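Local coordinates for protein tryptophanyl-tRNA synthetase (Thermus thermophilus, PDB 2EL7) that probably joins tryptophan to tRNA(Trp) at the expense of ATP, working as a homodimeric class I aminoacyl-tRNA synthetase, at residues Ser85-His90 against Leu138-Asp143; Trp95-Leu100 against Glu171-Pro176; Ile23-Ala28 against Gln177-Pro182. All coordinates share one frame; numbering follows the deposited sequence.

Contact 1 of 3, residues Ser85-His90 against Leu138-Asp143; sequences SHVPEH and LIYKAD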
loop_
_atom_site.group_PDB
_atom_site.type_symbol
_atom_site.label_atom_id
_atom_site.label_comp_id
_atom_site.label_asym_id
_atom_site.label_seq_id
_atom_site.Cartn_x
_atom_site.Cartn_y
_atom_site.Cartn_z
ATOM N N SER A 85 -5.783 -5.838 9.455
ATOM C CA SER A 85 -4.452 -6.411 9.185
ATOM C C SER A 85 -4.382 -7.937 9.023
ATOM O O SER A 85 -3.372 -8.459 8.557
ATOM C CB SER A 85 -3.423 -5.973 10.259
ATOM O OG SER A 85 -3.646 -6.548 11.537
ATOM N N HIS A 86 -5.426 -8.667 9.399
ATOM C CA HIS A 86 -5.399 -10.121 9.232
ATOM C C HIS A 86 -5.630 -10.560 7.791
ATOM O O HIS A 86 -5.342 -11.688 7.441
ATOM C CB HIS A 86 -6.390 -10.799 10.182
ATOM C CG HIS A 86 -5.989 -10.682 11.623
ATOM N ND1 HIS A 86 -6.615 -11.377 12.634
ATOM C CD2 HIS A 86 -5.034 -9.924 12.220
ATOM C CE1 HIS A 86 -6.066 -11.046 13.793
ATOM N NE2 HIS A 86 -5.106 -10.167 13.569
ATOM N N VAL A 87 -6.139 -9.666 6.953
ATOM C CA VAL A 87 -6.314 -9.972 5.537
ATOM C C VAL A 87 -5.546 -8.875 4.801
ATOM O O VAL A 87 -6.097 -7.869 4.386
ATOM C CB VAL A 87 -7.776 -9.978 5.142
ATOM C CG1 VAL A 87 -7.916 -10.410 3.690
ATOM C CG2 VAL A 87 -8.530 -10.917 6.075
ATOM N N PRO A 88 -4.242 -9.073 4.642
ATOM C CA PRO A 88 -3.307 -8.153 3.992
ATOM C C PRO A 88 -3.486 -7.864 2.504
ATOM O O PRO A 88 -2.947 -6.867 2.015
ATOM C CB PRO A 88 -1.961 -8.800 4.296
ATOM C CG PRO A 88 -2.303 -10.270 4.118
ATOM C CD PRO A 88 -3.579 -10.359 4.942
ATOM N N GLU A 89 -4.212 -8.732 1.791
ATOM C CA GLU A 89 -4.460 -8.565 0.365
ATOM C C GLU A 89 -4.948 -7.154 0.023
ATOM O O GLU A 89 -4.593 -6.607 -1.017
ATOM C CB GLU A 89 -5.536 -9.552 -0.145
ATOM C CG GLU A 89 -5.142 -10.999 -0.421
ATOM C CD GLU A 89 -4.850 -11.796 0.827
ATOM O OE1 GLU A 89 -5.363 -11.452 1.909
ATOM O OE2 GLU A 89 -4.112 -12.792 0.724
ATOM N N HIS A 90 -5.776 -6.550 0.872
ATOM C CA HIS A 90 -6.256 -5.240 0.499
ATOM C C HIS A 90 -5.176 -4.189 0.358
ATOM O O HIS A 90 -5.377 -3.226 -0.386
ATOM C CB HIS A 90 -7.415 -4.760 1.418
ATOM C CG HIS A 90 -6.984 -4.143 2.711
ATOM N ND1 HIS A 90 -6.630 -4.893 3.811
ATOM C CD2 HIS A 90 -6.836 -2.849 3.071
ATOM C CE1 HIS A 90 -6.278 -4.083 4.795
ATOM N NE2 HIS A 90 -6.395 -2.837 4.369
ATOM N N LEU A 138 -13.810 -2.539 -1.579
ATOM C CA LEU A 138 -13.922 -3.306 -2.801
ATOM C C LEU A 138 -13.281 -4.708 -2.834
ATOM O O LEU A 138 -13.723 -5.582 -3.606
ATOM C CB LEU A 138 -13.443 -2.449 -3.968
ATOM C CG LEU A 138 -14.181 -1.098 -4.014
ATOM C CD1 LEU A 138 -13.625 -0.219 -5.152
ATOM C CD2 LEU A 138 -15.685 -1.325 -4.171
ATOM N N ILE A 139 -12.261 -4.952 -2.009
ATOM C CA ILE A 139 -11.627 -6.280 -2.011
ATOM C C ILE A 139 -12.657 -7.363 -1.633
ATOM O O ILE A 139 -12.511 -8.537 -2.014
ATOM C CB ILE A 139 -10.482 -6.364 -1.000
ATOM C CG1 ILE A 139 -9.614 -7.580 -1.296
ATOM C CG2 ILE A 139 -11.042 -6.545 0.427
ATOM C CD1 ILE A 139 -8.470 -7.306 -2.180
ATOM N N TYR A 140 -13.684 -6.952 -0.880
ATOM C CA TYR A 140 -14.740 -7.837 -0.399
ATOM C C TYR A 140 -16.031 -7.649 -1.194
ATOM O O TYR A 140 -17.075 -8.238 -0.855
ATOM C CB TYR A 140 -15.036 -7.572 1.091
ATOM C CG TYR A 140 -13.843 -7.737 2.014
ATOM C CD1 TYR A 140 -13.381 -6.670 2.798
ATOM C CD2 TYR A 140 -13.137 -8.932 2.052
ATOM C CE1 TYR A 140 -12.235 -6.801 3.575
ATOM C CE2 TYR A 140 -12.009 -9.072 2.813
ATOM C CZ TYR A 140 -11.544 -8.005 3.568
ATOM O OH TYR A 140 -10.326 -8.138 4.207
ATOM N N LYS A 141 -15.953 -6.823 -2.239
ATOM C CA LYS A 141 -17.097 -6.538 -3.094
ATOM C C LYS A 141 -18.308 -6.112 -2.284
ATOM O O LYS A 141 -19.425 -6.475 -2.621
ATOM C CB LYS A 141 -17.473 -7.771 -3.925
ATOM C CG LYS A 141 -17.041 -7.746 -5.395
ATOM C CD LYS A 141 -15.619 -8.216 -5.596
ATOM C CE LYS A 141 -15.203 -8.255 -7.079
ATOM N NZ LYS A 141 -15.709 -9.413 -7.867
ATOM N N ALA A 142 -18.098 -5.372 -1.208
ATOM C CA ALA A 142 -19.229 -4.900 -0.402
ATOM C C ALA A 142 -19.961 -3.832 -1.208
ATOM O O ALA A 142 -19.330 -3.013 -1.853
ATOM C CB ALA A 142 -18.747 -4.290 0.956
ATOM N N ASP A 143 -21.285 -3.820 -1.158
ATOM C CA ASP A 143 -22.044 -2.821 -1.912
ATOM C C ASP A 143 -22.685 -1.788 -0.994
ATOM O O ASP A 143 -23.287 -0.826 -1.456
ATOM C CB ASP A 143 -23.125 -3.506 -2.769
ATOM C CG ASP A 143 -24.157 -4.242 -1.929
ATOM O OD1 ASP A 143 -24.322 -5.463 -2.089
ATOM O OD2 ASP A 143 -24.810 -3.598 -1.095
#
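The hydroxyl of Tyr140 is pressed end-on into the wholly aliphatic side chain of Val87, a polar atom meeting carbon with no hydrogen bond between the segments. Tyr140 OH lies 3.3 Å from Val87 CB and 3.4 Å from Val87 CG1, with Val87 CG2 a little farther off. The two side chains reach each other from opposite directions, and CG1 sits at the edge of the phenol ring, close to its plane. With CG1 anti to the backbone N (chi1 -175°), that methyl and CB are the atoms turned to the oxygen. The phenol face carries its own neighbour: Ile139 CG2 rests over the ring centre of Tyr140, 3.2 Å above the plane. That same methyl is 4.2 Å from His90 CB, so it is held between ring and helix, while Ile139 CD1 reaches His90 CA at 4.0 Å and the carbonyl oxygen of Glu89. The chain turns sharply just beyond these side chains. Lys141, at positive phi, is the C-prime residue of a Schellman motif that closes helix 124-139, and its N bonds Leu138 O at 2.9 Å. The start of helix 89-99 thus packs against the end of helix 124-139 in the class I catalytic domain. His90 ND1 donates to Val87 O across 3.1 Å, the oxygen lying in the imidazole plane and the donor in the carbonyl plane, a geometry that fixes the tilt of the ring. This histidine also touches Asp136, predicted to bind tryptophan. Helix 296-324 covers the contact through Ala310 and Ala314, Phe82 stacks edge-to-face with Tyr140, and His86 NE2 bonds Leu328 O of the second subunit.

Contact 2 of 3, residues Trp95-Leu100 against Glu171-Pro176; sequences WVFTTL and ETFPEP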
loop_
_atom_site.group_PDB
_atom_site.type_symbol
_atom_site.label_atom_id
_atom_site.label_comp_id
_atom_site.label_asym_id
_atom_site.label_seq_id
_atom_site.Cartn_x
_atom_site.Cartn_y
_atom_site.Cartn_z
ATOM N N TRP A 95 -2.415 -0.541 -3.701
ATOM C CA TRP A 95 -1.425 0.045 -4.592
ATOM C C TRP A 95 -2.077 0.281 -5.940
ATOM O O TRP A 95 -1.923 1.361 -6.521
ATOM C CB TRP A 95 -0.194 -0.862 -4.753
ATOM C CG TRP A 95 0.658 -0.438 -5.916
ATOM C CD1 TRP A 95 0.934 -1.165 -7.037
ATOM C CD2 TRP A 95 1.293 0.834 -6.102
ATOM N NE1 TRP A 95 1.699 -0.423 -7.915
ATOM C CE2 TRP A 95 1.934 0.805 -7.362
ATOM C CE3 TRP A 95 1.383 1.997 -5.329
ATOM C CZ2 TRP A 95 2.654 1.886 -7.860
ATOM C CZ3 TRP A 95 2.108 3.079 -5.831
ATOM C CH2 TRP A 95 2.730 3.013 -7.082
ATOM N N VAL A 96 -2.817 -0.720 -6.428
ATOM C CA VAL A 96 -3.485 -0.609 -7.730
ATOM C C VAL A 96 -4.354 0.627 -7.735
ATOM O O VAL A 96 -4.236 1.464 -8.614
ATOM C CB VAL A 96 -4.352 -1.863 -8.063
ATOM C CG1 VAL A 96 -5.027 -1.685 -9.430
ATOM C CG2 VAL A 96 -3.466 -3.117 -8.093
ATOM N N PHE A 97 -5.207 0.741 -6.727
ATOM C CA PHE A 97 -6.102 1.879 -6.591
ATOM C C PHE A 97 -5.334 3.201 -6.546
ATOM O O PHE A 97 -5.701 4.156 -7.224
ATOM C CB PHE A 97 -6.970 1.705 -5.338
ATOM C CG PHE A 97 -8.126 0.744 -5.520
ATOM C CD1 PHE A 97 -8.246 -0.024 -6.678
ATOM C CD2 PHE A 97 -9.080 0.590 -4.519
ATOM C CE1 PHE A 97 -9.297 -0.932 -6.835
ATOM C CE2 PHE A 97 -10.134 -0.317 -4.661
ATOM C CZ PHE A 97 -10.243 -1.085 -5.831
ATOM N N THR A 98 -4.276 3.254 -5.745
ATOM C CA THR A 98 -3.444 4.445 -5.648
ATOM C C THR A 98 -3.075 4.922 -7.065
ATOM O O THR A 98 -3.196 6.115 -7.369
ATOM C CB THR A 98 -2.133 4.148 -4.816
ATOM O OG1 THR A 98 -2.454 4.075 -3.422
ATOM C CG2 THR A 98 -1.078 5.216 -5.010
ATOM N N THR A 99 -2.660 4.005 -7.941
ATOM C CA THR A 99 -2.265 4.406 -9.303
ATOM C C THR A 99 -3.443 4.924 -10.128
ATOM O O THR A 99 -3.247 5.622 -11.130
ATOM C CB THR A 99 -1.587 3.243 -10.132
ATOM O OG1 THR A 99 -2.537 2.190 -10.377
ATOM C CG2 THR A 99 -0.364 2.654 -9.391
ATOM N N LEU A 100 -4.661 4.589 -9.712
ATOM C CA LEU A 100 -5.838 5.019 -10.460
ATOM C C LEU A 100 -6.574 6.171 -9.789
ATOM O O LEU A 100 -7.749 6.375 -10.080
ATOM C CB LEU A 100 -6.821 3.862 -10.619
ATOM C CG LEU A 100 -6.346 2.541 -11.219
ATOM C CD1 LEU A 100 -7.443 1.499 -11.026
ATOM C CD2 LEU A 100 -6.015 2.726 -12.686
ATOM N N GLU A 171 -15.704 -5.093 -16.210
ATOM C CA GLU A 171 -16.543 -4.981 -15.013
ATOM C C GLU A 171 -16.027 -5.856 -13.886
ATOM O O GLU A 171 -15.954 -7.073 -14.013
ATOM C CB GLU A 171 -18.013 -5.338 -15.313
ATOM C CG GLU A 171 -18.956 -4.949 -14.149
ATOM C CD GLU A 171 -20.424 -5.286 -14.381
ATOM O OE1 GLU A 171 -20.725 -6.484 -14.564
ATOM O OE2 GLU A 171 -21.275 -4.356 -14.362
ATOM N N THR A 172 -15.679 -5.241 -12.765
ATOM C CA THR A 172 -15.137 -6.022 -11.671
ATOM C C THR A 172 -15.723 -5.724 -10.303
ATOM O O THR A 172 -15.988 -6.649 -9.520
ATOM C CB THR A 172 -13.623 -5.810 -11.553
ATOM O OG1 THR A 172 -12.989 -6.100 -12.809
ATOM C CG2 THR A 172 -13.065 -6.701 -10.481
ATOM N N PHE A 173 -15.908 -4.435 -10.021
ATOM C CA PHE A 173 -16.378 -3.997 -8.720
ATOM C C PHE A 173 -17.729 -3.298 -8.689
ATOM O O PHE A 173 -18.101 -2.596 -9.627
ATOM C CB PHE A 173 -15.359 -3.025 -8.106
ATOM C CG PHE A 173 -13.999 -3.611 -7.858
ATOM C CD1 PHE A 173 -12.918 -3.226 -8.627
ATOM C CD2 PHE A 173 -13.785 -4.475 -6.799
ATOM C CE1 PHE A 173 -11.627 -3.688 -8.343
ATOM C CE2 PHE A 173 -12.506 -4.943 -6.500
ATOM C CZ PHE A 173 -11.422 -4.547 -7.277
ATOM N N PRO A 174 -18.479 -3.481 -7.591
ATOM C CA PRO A 174 -19.788 -2.836 -7.456
ATOM C C PRO A 174 -19.441 -1.441 -7.020
ATOM O O PRO A 174 -18.327 -1.219 -6.571
ATOM C CB PRO A 174 -20.443 -3.622 -6.319
ATOM C CG PRO A 174 -19.229 -3.900 -5.412
ATOM C CD PRO A 174 -18.224 -4.387 -6.457
ATOM N N GLU A 175 -20.374 -0.509 -7.160
ATOM C CA GLU A 175 -20.187 0.878 -6.727
ATOM C C GLU A 175 -20.893 0.936 -5.383
ATOM O O GLU A 175 -22.108 1.013 -5.320
ATOM C CB GLU A 175 -20.860 1.841 -7.707
ATOM C CG GLU A 175 -20.124 1.950 -9.037
ATOM C CD GLU A 175 -20.815 2.856 -10.030
ATOM O OE1 GLU A 175 -21.089 4.022 -9.678
ATOM O OE2 GLU A 175 -21.079 2.400 -11.165
ATOM N N PRO A 176 -20.143 0.896 -4.289
ATOM C CA PRO A 176 -20.806 0.937 -2.984
ATOM C C PRO A 176 -21.634 2.161 -2.698
ATOM O O PRO A 176 -21.332 3.257 -3.167
ATOM C CB PRO A 176 -19.648 0.778 -1.997
ATOM C CG PRO A 176 -18.508 1.347 -2.751
ATOM C CD PRO A 176 -18.681 0.844 -4.138
#
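Phe97 O is gripped twice, by Leu100 N at 2.7 Å and by the hydroxyl of Thr101, where helix 89-99 gives way to loop; the side chain of the same residue reaches across to Phe173. On the preceding carbonyl, Thr99 OG1 donates to Val96 O over 2.6 Å, in the carbonyl plane and on a lone pair, so the threonine hydroxyl is satisfied by its own helix. The contact itself is a single aromatic pair. Phe97 sends the edge formed by CE1 and CZ toward one face of Phe173, an offset edge-to-face stack with planes at 77° and centroids 5.6 Å apart. Phe97 CZ is 3.9 Å from Phe173 CE1 and equally far from Phe173 CZ, placing the edge over the outer rim of the receiving ring. Each ring has its CG anti to the carbonyl carbon (chi1 -78° in Phe97), and the side chains approach from opposite directions, spanning backbones whose nearest CA atoms, those of Phe97 and Phe173, are 12.0 Å apart. Segment 171-176 is the loop by which a beta-alpha-beta crossover, strand 144-146 to helix 153-169 to strand 177-179, returns to its sheet. The opposite face of Phe173 is closed by Thr172 CG2, 3.9 Å above the ring centre. Asn166 holds the loop backbone with both ends of its amide, OD1 taking Thr172 N and ND2 reaching Phe173 O. Phe165 adds another edge-to-face stack on Phe173. On the dimer side of helix 89-99, Trp95 NE1 bonds Tyr44 O of the second subunit.

Contact 3 of 3, residues Ile23-Ala28 against Gln177-Pro182; sequences IKQWVA and QALLNP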
loop_
_atom_site.group_PDB
_atom_site.type_symbol
_atom_site.label_atom_id
_atom_site.label_comp_id
_atom_site.label_asym_id
_atom_site.label_seq_id
_atom_site.Cartn_x
_atom_site.Cartn_y
_atom_site.Cartn_z
ATOM N N ILE A 23 -24.414 0.958 16.535
ATOM C CA ILE A 23 -24.443 -0.425 16.954
ATOM C C ILE A 23 -25.813 -1.043 16.756
ATOM O O ILE A 23 -25.941 -2.168 16.260
ATOM C CB ILE A 23 -23.979 -0.559 18.435
ATOM C CG1 ILE A 23 -22.479 -0.246 18.535
ATOM C CG2 ILE A 23 -24.203 -1.979 18.948
ATOM C CD1 ILE A 23 -21.944 -0.277 19.929
ATOM N N LYS A 24 -26.847 -0.313 17.141
ATOM C CA LYS A 24 -28.197 -0.812 16.973
ATOM C C LYS A 24 -28.423 -1.119 15.492
ATOM O O LYS A 24 -29.117 -2.079 15.152
ATOM C CB LYS A 24 -29.214 0.218 17.470
ATOM C CG LYS A 24 -30.627 -0.011 16.953
ATOM C CD LYS A 24 -31.659 0.778 17.773
ATOM C CE LYS A 24 -31.942 0.110 19.135
ATOM N NZ LYS A 24 -30.715 -0.160 19.964
ATOM N N GLN A 25 -27.809 -0.328 14.612
ATOM C CA GLN A 25 -27.986 -0.551 13.189
ATOM C C GLN A 25 -27.164 -1.737 12.698
ATOM O O GLN A 25 -27.621 -2.530 11.866
ATOM C CB GLN A 25 -27.619 0.710 12.411
ATOM C CG GLN A 25 -27.891 0.600 10.927
ATOM C CD GLN A 25 -27.505 1.865 10.173
ATOM O OE1 GLN A 25 -26.341 2.289 10.190
ATOM N NE2 GLN A 25 -28.488 2.481 9.504
ATOM N N TRP A 26 -25.944 -1.848 13.210
ATOM C CA TRP A 26 -25.059 -2.947 12.836
ATOM C C TRP A 26 -25.739 -4.260 13.180
ATOM O O TRP A 26 -25.672 -5.224 12.424
ATOM C CB TRP A 26 -23.730 -2.868 13.600
ATOM C CG TRP A 26 -22.870 -1.724 13.215
ATOM C CD1 TRP A 26 -23.034 -0.894 12.138
ATOM C CD2 TRP A 26 -21.659 -1.307 13.863
ATOM N NE1 TRP A 26 -21.998 0.008 12.076
ATOM C CE2 TRP A 26 -21.139 -0.224 13.120
ATOM C CE3 TRP A 26 -20.963 -1.746 14.998
ATOM C CZ2 TRP A 26 -19.955 0.428 13.474
ATOM C CZ3 TRP A 26 -19.786 -1.097 15.349
ATOM C CH2 TRP A 26 -19.293 -0.020 14.587
ATOM N N VAL A 27 -26.374 -4.286 14.349
ATOM C CA VAL A 27 -27.091 -5.471 14.813
ATOM C C VAL A 27 -28.208 -5.812 13.823
ATOM O O VAL A 27 -28.396 -6.986 13.467
ATOM C CB VAL A 27 -27.682 -5.231 16.239
ATOM C CG1 VAL A 27 -28.555 -6.386 16.640
ATOM C CG2 VAL A 27 -26.550 -5.088 17.260
ATOM N N ALA A 28 -28.938 -4.790 13.365
ATOM C CA ALA A 28 -30.024 -5.023 12.400
ATOM C C ALA A 28 -29.480 -5.588 11.095
ATOM O O ALA A 28 -30.075 -6.493 10.516
ATOM C CB ALA A 28 -30.841 -3.710 12.120
ATOM N N GLN A 177 -22.694 1.956 -1.925
ATOM C CA GLN A 177 -23.553 3.054 -1.536
ATOM C C GLN A 177 -23.474 3.244 -0.031
ATOM O O GLN A 177 -23.354 2.270 0.717
ATOM C CB GLN A 177 -24.995 2.779 -1.961
ATOM C CG GLN A 177 -25.276 3.186 -3.395
ATOM C CD GLN A 177 -26.629 2.699 -3.877
ATOM O OE1 GLN A 177 -27.630 2.806 -3.157
ATOM N NE2 GLN A 177 -26.673 2.167 -5.105
ATOM N N ALA A 178 -23.511 4.501 0.396
ATOM C CA ALA A 178 -23.469 4.845 1.805
ATOM C C ALA A 178 -24.819 4.529 2.441
ATOM O O ALA A 178 -25.874 4.708 1.818
ATOM C CB ALA A 178 -23.171 6.310 1.967
ATOM N N LEU A 179 -24.787 4.025 3.670
ATOM C CA LEU A 179 -26.014 3.732 4.398
ATOM C C LEU A 179 -25.989 4.645 5.607
ATOM O O LEU A 179 -25.176 4.449 6.519
ATOM C CB LEU A 179 -26.059 2.273 4.866
ATOM C CG LEU A 179 -27.224 1.858 5.788
ATOM C CD1 LEU A 179 -28.549 2.053 5.046
ATOM C CD2 LEU A 179 -27.068 0.390 6.212
ATOM N N LEU A 180 -26.851 5.658 5.596
ATOM C CA LEU A 180 -26.932 6.590 6.713
ATOM C C LEU A 180 -27.844 6.005 7.777
ATOM O O LEU A 180 -28.475 4.972 7.562
ATOM C CB LEU A 180 -27.455 7.939 6.236
ATOM C CG LEU A 180 -26.459 8.626 5.301
ATOM C CD1 LEU A 180 -27.049 9.881 4.694
ATOM C CD2 LEU A 180 -25.223 8.965 6.081
ATOM N N ASN A 181 -27.935 6.692 8.907
ATOM C CA ASN A 181 -28.723 6.233 10.049
ATOM C C ASN A 181 -29.505 7.399 10.687
ATOM O O ASN A 181 -29.316 7.729 11.876
ATOM C CB ASN A 181 -27.735 5.614 11.048
ATOM C CG ASN A 181 -28.409 4.888 12.182
ATOM O OD1 ASN A 181 -29.503 4.353 12.026
ATOM N ND2 ASN A 181 -27.737 4.840 13.331
ATOM N N PRO A 182 -30.418 8.017 9.913
ATOM C CA PRO A 182 -31.246 9.152 10.344
ATOM C C PRO A 182 -32.143 8.870 11.551
ATOM O O PRO A 182 -32.358 9.750 12.397
ATOM C CB PRO A 182 -32.044 9.477 9.096
ATOM C CG PRO A 182 -32.299 8.113 8.530
ATOM C CD PRO A 182 -30.929 7.462 8.645
HETATM O O HOH W 1 -25.165 4.743 9.096
#
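Gln25 stretches from helix 16-33 to the chain beyond strand 177-179, and its CB already comes within 4.1 Å of Asn181 OD1. Its CG stands anti to the backbone N (chi1 -175°) and the chain continues extended, which carries the amide straight out from the helix. CD lies 3.7 Å from Asn181 CG, the two amides sliding past each other in opposite directions with their planes 38° apart. At the tip the two amide atoms part company. OE1 passes Asn181 CB at 3.7 Å and meets a water 2.9 Å away, which is also 2.6 Å from Leu179 O and so bridges side chain and backbone. NE2 donates to Leu180 O at 3.2 Å; the N-H points nearly straight at the oxygen, which lies in the glutamine's amide plane, but the donor stands above the carbonyl plane. The helix bearing Gln25 begins within the predicted HIGH motif of class I synthetases, and strand 177-179 pairs in parallel with strand 144-146, so the amide ties that helix to the chain leaving the two-stranded parallel sheet. Asn181 OD1 is also near NE2, yet the angle is too poor for a bond. Leu179 CG, 4.0 Å from NE2, gives the amide an apolar flank, and Pro146 of strand 144-146 also touches the glutamine side chain. Shortening this side chain to alanine would remove the amide and is likely to leave Leu180 O without this donor and the water without its link to the helix. Asn181 ND2 makes a weak hydrogen bond to Gly21 O, a second tie to helix 16-33.

Contacts 1 and 2 are buried and share helix 89-99, used at its start by 85-90 and at its end by 95-100; Leu138 of contact 1 packs on Phe97 and Phe173 of contact 2, joining them into one apolar region, and both have residues touching the second subunit. Contact 3 lies at the surface, away from the other chain. Chemistry follows place: aliphatic and aromatic packing, with no hydrogen bond across the segments, in contacts 1 and 2, against an amide, a water and backbone carbonyls in contact 3. Segment 171-176 runs directly into 177-182, and Asp143 O probably bonds Gln177 N, tying contact 1 to contact 3.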